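Local coordinates for protein ATP-dependent protease subunit HslV (Trypanosoma brucei brucei, PDB 4HNZ) that forms the double-ring protease core of the mitochondrial HslVU complex, hydrolysing proteins that the HslU ATPase has unfolded and fed to it, at residues T1-V6 with V121-G126; T128-A133 with R154-I159. One frame throughout, in Å; residues are numbered along the deposited sequence.

Contact 1 (T1-V6 with V121-G126)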
ATOM      1  N   THR A   1      -1.016 -16.399  23.152  1.00 12.16           N
ATOM      2  CA  THR A   1      -1.942 -16.961  24.150  1.00 11.69           C
ATOM      3  C   THR A   1      -2.412 -18.303  23.694  1.00 11.50           C
ATOM      4  O   THR A   1      -2.575 -18.535  22.498  1.00 11.35           O
ATOM      5  CB  THR A   1      -3.124 -15.997  24.370  1.00 11.38           C
ATOM      6  OG1 THR A   1      -2.609 -14.824  24.983  1.00 11.19           O
ATOM      7  CG2 THR A   1      -4.165 -16.599  25.301  1.00 11.45           C
ATOM      8  N   THR A   2      -2.544 -19.187  24.672  1.00 12.23           N
ATOM      9  CA  THR A   2      -3.143 -20.499  24.494  1.00 12.37           C
ATOM     10  C   THR A   2      -4.135 -20.717  25.616  1.00 12.84           C
ATOM     11  O   THR A   2      -3.765 -20.689  26.781  1.00 13.49           O
ATOM     12  CB  THR A   2      -2.091 -21.597  24.545  1.00 12.77           C
ATOM     13  OG1 THR A   2      -1.039 -21.310  23.595  1.00 12.32           O
ATOM     14  CG2 THR A   2      -2.699 -22.908  24.216  1.00 12.89           C
ATOM     15  N   ILE A   3      -5.422 -20.825  25.256  1.00 12.56           N
ATOM     16  CA  ILE A   3      -6.441 -21.240  26.131  1.00 12.89           C
ATOM     17  C   ILE A   3      -6.981 -22.539  25.559  1.00 12.94           C
ATOM     18  O   ILE A   3      -7.345 -22.599  24.380  1.00 13.31           O
ATOM     19  CB  ILE A   3      -7.625 -20.251  26.206  1.00 13.34           C
ATOM     20  CG1 ILE A   3      -7.185 -18.814  26.343  1.00 12.99           C
ATOM     21  CG2 ILE A   3      -8.557 -20.602  27.356  1.00 13.59           C
ATOM     22  CD1 ILE A   3      -6.478 -18.520  27.608  1.00 13.28           C
ATOM     23  N   LEU A   4      -7.095 -23.561  26.407  1.00 13.21           N
ATOM     24  CA  LEU A   4      -7.501 -24.883  25.977  1.00 13.18           C
ATOM     25  C   LEU A   4      -8.482 -25.452  26.951  1.00 14.09           C
ATOM     26  O   LEU A   4      -8.292 -25.392  28.184  1.00 14.26           O
ATOM     27  CB  LEU A   4      -6.294 -25.774  25.903  1.00 13.10           C
ATOM     28  CG  LEU A   4      -6.595 -27.236  25.688  1.00 13.67           C
ATOM     29  CD1 LEU A   4      -7.150 -27.456  24.301  1.00 13.71           C
ATOM     30  CD2 LEU A   4      -5.362 -28.109  25.866  1.00 13.92           C
ATOM     31  N   SER A   5      -9.548 -26.028  26.425  1.00 14.67           N
ATOM     32  CA  SER A   5     -10.534 -26.747  27.240  1.00 15.53           C
ATOM     33  C   SER A   5     -10.660 -28.172  26.715  1.00 16.19           C
ATOM     34  O   SER A   5     -10.807 -28.385  25.523  1.00 15.94           O
ATOM     35  CB  SER A   5     -11.902 -26.063  27.140  1.00 15.60           C
ATOM     36  OG  SER A   5     -12.891 -26.785  27.868  1.00 17.98           O
ATOM     37  N   VAL A   6     -10.634 -29.149  27.615  1.00 17.32           N
ATOM     38  CA  VAL A   6     -10.868 -30.538  27.278  1.00 18.27           C
ATOM     39  C   VAL A   6     -11.931 -31.154  28.205  1.00 19.66           C
ATOM     40  O   VAL A   6     -11.816 -31.048  29.414  1.00 19.41           O
ATOM     41  CB  VAL A   6      -9.589 -31.360  27.497  1.00 18.90           C
ATOM     42  CG1 VAL A   6      -9.803 -32.794  27.110  1.00 19.56           C
ATOM     43  CG2 VAL A   6      -8.426 -30.747  26.712  1.00 18.79           C
ATOM     44  N   VAL A 121     -11.917 -27.583  22.683  1.00 14.81           N
ATOM     45  CA  VAL A 121     -12.027 -26.229  22.174  1.00 14.20           C
ATOM     46  C   VAL A 121     -10.800 -25.452  22.586  1.00 13.54           C
ATOM     47  O   VAL A 121     -10.285 -25.657  23.662  1.00 13.51           O
ATOM     48  CB  VAL A 121     -13.229 -25.495  22.838  1.00 14.85           C
ATOM     49  CG1 VAL A 121     -13.326 -24.052  22.376  1.00 14.73           C
ATOM     50  CG2 VAL A 121     -14.528 -26.186  22.477  1.00 15.42           C
ATOM     51  N   ALA A 122     -10.341 -24.557  21.731  1.00 13.26           N
ATOM     52  CA  ALA A 122      -9.142 -23.785  22.037  1.00 13.49           C
ATOM     53  C   ALA A 122      -9.083 -22.499  21.239  1.00 13.01           C
ATOM     54  O   ALA A 122      -9.533 -22.453  20.100  1.00 12.71           O
ATOM     55  CB  ALA A 122      -7.899 -24.613  21.729  1.00 13.87           C
ATOM     56  N   ILE A 123      -8.459 -21.490  21.838  1.00 12.95           N
ATOM     57  CA  ILE A 123      -8.249 -20.201  21.211  1.00 12.70           C
ATOM     58  C   ILE A 123      -6.826 -19.672  21.472  1.00 12.78           C
ATOM     59  O   ILE A 123      -6.073 -20.232  22.264  1.00 11.36           O
ATOM     60  CB  ILE A 123      -9.240 -19.139  21.704  1.00 13.05           C
ATOM     61  CG1 ILE A 123      -9.229 -19.012  23.226  1.00 13.16           C
ATOM     62  CG2 ILE A 123     -10.632 -19.497  21.226  1.00 14.01           C
ATOM     63  CD1 ILE A 123     -10.046 -17.866  23.786  1.00 13.00           C
ATOM     64  N   GLY A 124      -6.504 -18.557  20.780  1.00 13.11           N
ATOM     65  CA  GLY A 124      -5.229 -17.873  20.901  1.00 13.29           C
ATOM     66  C   GLY A 124      -4.286 -18.279  19.786  1.00 13.42           C
ATOM     67  O   GLY A 124      -4.522 -19.233  19.104  1.00 14.19           O
ATOM     68  N   SER A 125      -3.189 -17.561  19.651  1.00 13.71           N
ATOM     69  CA  SER A 125      -2.130 -17.917  18.743  1.00 13.34           C
ATOM     70  C   SER A 125      -1.694 -19.349  18.913  1.00 13.65           C
ATOM     71  O   SER A 125      -1.231 -19.963  17.972  1.00 14.15           O
ATOM     72  CB  SER A 125      -0.917 -16.980  18.988  1.00 13.40           C
ATOM     73  OG  SER A 125      -0.595 -16.922  20.386  1.00 13.33           O
ATOM     74  N   GLY A 126      -1.754 -19.899  20.120  1.00 13.80           N
ATOM     75  CA  GLY A 126      -1.320 -21.294  20.308  1.00 14.00           C
ATOM     76  C   GLY A 126      -2.429 -22.345  20.305  1.00 13.74           C
ATOM     77  O   GLY A 126      -2.150 -23.559  20.349  1.00 14.34           O
TER

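Contact 2 (T128-A133 with R154-I159). With MG (magnesium ion), chain M.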
ATOM      1  N   THR A 128      -4.652 -23.678  18.247  1.00 14.24           N
ATOM      2  CA  THR A 128      -4.773 -24.733  17.293  1.00 14.68           C
ATOM      3  C   THR A 128      -3.721 -25.829  17.514  1.00 14.53           C
ATOM      4  O   THR A 128      -4.006 -26.998  17.264  1.00 13.80           O
ATOM      5  CB  THR A 128      -4.724 -24.186  15.858  1.00 15.32           C
ATOM      6  OG1 THR A 128      -5.773 -23.194  15.722  1.00 15.78           O
ATOM      7  CG2 THR A 128      -5.086 -25.295  14.843  1.00 16.06           C
ATOM      8  N   PHE A 129      -2.503 -25.459  17.911  1.00 13.11           N
ATOM      9  CA  PHE A 129      -1.508 -26.480  18.210  1.00 12.91           C
ATOM     10  C   PHE A 129      -2.003 -27.337  19.363  1.00 12.44           C
ATOM     11  O   PHE A 129      -1.856 -28.547  19.363  1.00 12.15           O
ATOM     12  CB  PHE A 129      -0.147 -25.828  18.535  1.00 12.98           C
ATOM     13  CG  PHE A 129       0.235 -24.774  17.566  1.00 13.32           C
ATOM     14  CD1 PHE A 129       0.094 -24.984  16.217  1.00 13.97           C
ATOM     15  CD2 PHE A 129       0.812 -23.587  17.986  1.00 13.52           C
ATOM     16  CE1 PHE A 129       0.451 -23.990  15.285  1.00 14.59           C
ATOM     17  CE2 PHE A 129       1.195 -22.609  17.076  1.00 13.66           C
ATOM     18  CZ  PHE A 129       1.002 -22.803  15.707  1.00 13.95           C
ATOM     19  N   ALA A 130      -2.632 -26.684  20.345  1.00 12.13           N
ATOM     20  CA  ALA A 130      -3.068 -27.360  21.537  1.00 12.25           C
ATOM     21  C   ALA A 130      -4.156 -28.335  21.190  1.00 12.55           C
ATOM     22  O   ALA A 130      -4.230 -29.459  21.681  1.00 13.57           O
ATOM     23  CB  ALA A 130      -3.553 -26.336  22.546  1.00 12.34           C
ATOM     24  N   LYS A 131      -5.038 -27.880  20.371  1.00 13.26           N
ATOM     25  CA  LYS A 131      -6.158 -28.682  19.924  1.00 14.44           C
ATOM     26  C   LYS A 131      -5.701 -29.894  19.146  1.00 14.27           C
ATOM     27  O   LYS A 131      -6.140 -31.010  19.410  1.00 15.00           O
ATOM     28  CB  LYS A 131      -7.003 -27.828  19.063  1.00 15.01           C
ATOM     29  CG  LYS A 131      -8.049 -28.599  18.381  1.00 17.96           C
ATOM     30  CD  LYS A 131      -8.766 -27.726  17.381  1.00 19.57           C
ATOM     31  CE  LYS A 131     -10.097 -27.229  17.926  1.00 21.12           C
ATOM     32  NZ  LYS A 131     -10.880 -26.613  16.796  1.00 21.45           N
ATOM     33  N   ALA A 132      -4.731 -29.720  18.263  1.00 13.40           N
ATOM     34  CA  ALA A 132      -4.141 -30.852  17.571  1.00 13.76           C
ATOM     35  C   ALA A 132      -3.500 -31.886  18.546  1.00 14.19           C
ATOM     36  O   ALA A 132      -3.716 -33.091  18.443  1.00 14.79           O
ATOM     37  CB  ALA A 132      -3.098 -30.375  16.555  1.00 13.53           C
ATOM     38  N   ALA A 133      -2.750 -31.408  19.504  1.00 13.95           N
ATOM     39  CA  ALA A 133      -2.150 -32.323  20.443  1.00 14.37           C
ATOM     40  C   ALA A 133      -3.232 -32.991  21.291  1.00 14.66           C
ATOM     41  O   ALA A 133      -3.146 -34.202  21.537  1.00 15.47           O
ATOM     42  CB  ALA A 133      -1.141 -31.604  21.326  1.00 13.91           C
ATOM     43  N   ARG A 154       1.881 -28.096  27.118  1.00 17.90           N
ATOM     44  CA  ARG A 154       3.351 -28.105  27.047  1.00 18.98           C
ATOM     45  C   ARG A 154       3.766 -28.073  25.592  1.00 16.79           C
ATOM     46  O   ARG A 154       4.642 -27.310  25.209  1.00 16.75           O
ATOM     47  CB  ARG A 154       3.986 -29.324  27.740  1.00 21.53           C
ATOM     48  CG  ARG A 154       5.532 -29.448  27.589  1.00 24.96           C
ATOM     49  CD  ARG A 154       6.362 -28.560  28.556  1.00 29.68           C
ATOM     50  NE  ARG A 154       5.911 -28.482  29.995  1.00 37.57           N
ATOM     51  CZ  ARG A 154       5.743 -29.533  30.873  1.00 43.17           C
ATOM     52  NH1 ARG A 154       5.936 -30.798  30.473  1.00 44.26           N
ATOM     53  NH2 ARG A 154       5.358 -29.345  32.171  1.00 40.55           N
ATOM     54  N   ILE A 155       3.096 -28.864  24.776  1.00 15.88           N
ATOM     55  CA  ILE A 155       3.409 -28.929  23.372  1.00 16.24           C
ATOM     56  C   ILE A 155       3.072 -27.652  22.629  1.00 15.49           C
ATOM     57  O   ILE A 155       3.941 -27.123  21.873  1.00 16.82           O
ATOM     58  CB  ILE A 155       2.711 -30.138  22.695  1.00 16.36           C
ATOM     59  CG1 ILE A 155       3.387 -31.412  23.211  1.00 16.19           C
ATOM     60  CG2 ILE A 155       2.800 -30.061  21.176  1.00 15.95           C
ATOM     61  CD1 ILE A 155       2.575 -32.636  22.966  1.00 16.72           C
ATOM     62  N   ALA A 156       1.890 -27.111  22.856  1.00 14.24           N
ATOM     63  CA  ALA A 156       1.473 -25.927  22.138  1.00 13.81           C
ATOM     64  C   ALA A 156       2.324 -24.750  22.516  1.00 13.90           C
ATOM     65  O   ALA A 156       2.718 -23.950  21.660  1.00 14.08           O
ATOM     66  CB  ALA A 156       0.012 -25.634  22.393  1.00 13.64           C
ATOM     67  N   THR A 157       2.569 -24.582  23.805  1.00 14.61           N
ATOM     68  CA  THR A 157       3.302 -23.396  24.283  1.00 14.75           C
ATOM     69  C   THR A 157       4.783 -23.447  23.995  1.00 15.01           C
ATOM     70  O   THR A 157       5.422 -22.389  23.860  1.00 15.11           O
ATOM     71  CB  THR A 157       3.039 -23.085  25.769  1.00 14.99           C
ATOM     72  OG1 THR A 157       3.507 -24.131  26.620  1.00 15.55           O
ATOM     73  CG2 THR A 157       1.513 -22.854  26.019  1.00 14.47           C
ATOM     74  N   ASP A 158       5.327 -24.639  23.842  1.00 15.59           N
ATOM     75  CA  ASP A 158       6.686 -24.757  23.317  1.00 16.50           C
ATOM     76  C   ASP A 158       6.775 -24.288  21.893  1.00 15.19           C
ATOM     77  O   ASP A 158       7.758 -23.722  21.512  1.00 15.63           O
ATOM     78  CB  ASP A 158       7.201 -26.188  23.371  1.00 18.89           C
ATOM     79  CG  ASP A 158       7.576 -26.634  24.801  1.00 22.43           C
ATOM     80  OD1 ASP A 158       7.638 -25.743  25.707  1.00 24.61           O
ATOM     81  OD2 ASP A 158       7.759 -27.883  25.028  1.00 24.91           O
ATOM     82  N   ILE A 159       5.747 -24.485  21.101  1.00 14.37           N
ATOM     83  CA  ILE A 159       5.763 -24.029  19.695  1.00 13.34           C
ATOM     84  C   ILE A 159       5.429 -22.551  19.488  1.00 12.75           C
ATOM     85  O   ILE A 159       6.047 -21.863  18.637  1.00 13.32           O
ATOM     86  CB  ILE A 159       4.812 -24.885  18.877  1.00 13.29           C
ATOM     87  CG1 ILE A 159       5.389 -26.309  18.766  1.00 13.75           C
ATOM     88  CG2 ILE A 159       4.548 -24.343  17.489  1.00 13.33           C
ATOM     89  CD1 ILE A 159       4.337 -27.296  18.261  1.00 14.09           C
TER
HETATM   90 MG    MG M 200       6.513 -20.357  23.939  1.00 17.23          MG
HETATM   91  O   HOH W   1       7.683 -18.098  24.465  1.00 11.88           O

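Contact 1 (T1-V6 with V121-G126)
Ile3 to Val6 run antiparallel to Val121 to Ile123, at 177° between strand directions and 4.8 Å between axes, with Ile3–Ile123 and Ser5–Val121 as hydrogen-bonded pairs and Leu4–Ala122 as the non-hydrogen-bonded pair between them. Ile3 N gives a nearly straight bond to Ile123 O (3.1 Å), and Ile123 N returns one to Ile3 O; Ser5 and Val121 exchange a second such pair. Past Ile123 the ladder gives way to a turn, and a further backbone hydrogen bond forms across it, Gly126 N to Thr1 O at 2.9 Å. Gly124 packs its CA against that same carbonyl oxygen, with phi at 98° and no space for a side chain there.

The N-terminus is held here too. Thr1, probably the catalytic residue as in other HslV proteases, donates a hydrogen bond from its amino N to Ser125 OG at 2.8 Å. Ser125 OG stands between its own backbone N and carbonyl carbon (chi1 49°) and is also hydrogen-bonded to Asp160 OD2, which would help fix its position. Thr1 OG1 is hydrogen-bonded to Lys34 NZ. Thr2 sets OG1 against Gly126 CA while bonding to Ser163 OG.

On one face Ile3 and Ile123 run alongside each other, Ile3 CB 3.6 Å from Ile123 CG1. On the other, Leu4 carries CD1 across to Ala122 CB, 3.9 Å away, with Val121 O also near.

The pair lies in one sheet of the Ntn-hydrolase sandwich, between the second sheet on the Ile3 face and a helix layer on the Leu4 face. Ser5, Val121 and Ile123 press on strands 93-98 and 103-107 of the second sheet, Thr2 and Leu4 lie against helix 145-159, and strand 11-22 pairs with strand 3-8.

Contact 2 (T128-A133 with R154-I159)
Ala130 and Ala156 bring two helices of the Ntn-hydrolase fold together, their CB atoms 3.6 Å apart. The segments run roughly antiparallel, at 147°, and their axes come within 8.0 Å, a close approach made possible by small side chains: Ala156 CB sits against the backbone N of Ala130 as well as its methyl. No hydrogen bond crosses between the segments.

Further apolar contacts flank the alanine pair. Toward one end Ala133 CB meets the tip of Ile155, CD1, at 4.2 Å. Toward the other, Phe129 lays its CB on Ala156 CB. Ile159, whose chi1 of -69° puts CG2 opposite the backbone N, sets that methyl over one face of the Phe129 ring, offset toward the rim, in a CH-pi contact 4.0 Å from the centroid.

The surroundings include other subunits: Phe129 and Ile159 both pack on Thr128 of a second subunit and on Ile26 of a third, placing this helix pair at subunit interfaces of the double ring. Thr157 faces away from helix 127-137. Its OG1 bonds back to Met153 O one turn earlier, while its carbonyl O binds the magnesium ion at 2.3 Å, together with Asp160 O and Ser163 O.

In the fold
Along the chain contact 1 comes before contact 2, and the turn at Gly124 to Gly126 leads directly into helix 127-137, the first partner of contact 2; their centres lie about 9 Å apart. They meet through small groups: Thr2 CG2 rests 3.9 Å from Ala130 CB, and Gly126 O lies 3.6 Å from Ala156 CB. The helix pair therefore backs the segment that begins with Thr1, whose side chain is about 10 Å from that of Ala130. After helix 145-159, backbone oxygens of Asp160 and Ser163 serve the magnesium ion, about 8 Å from the Thr2 side chain, while their side chains hydrogen-bond to Ser125 and Thr2; the ion probably helps order the N-terminal surroundings.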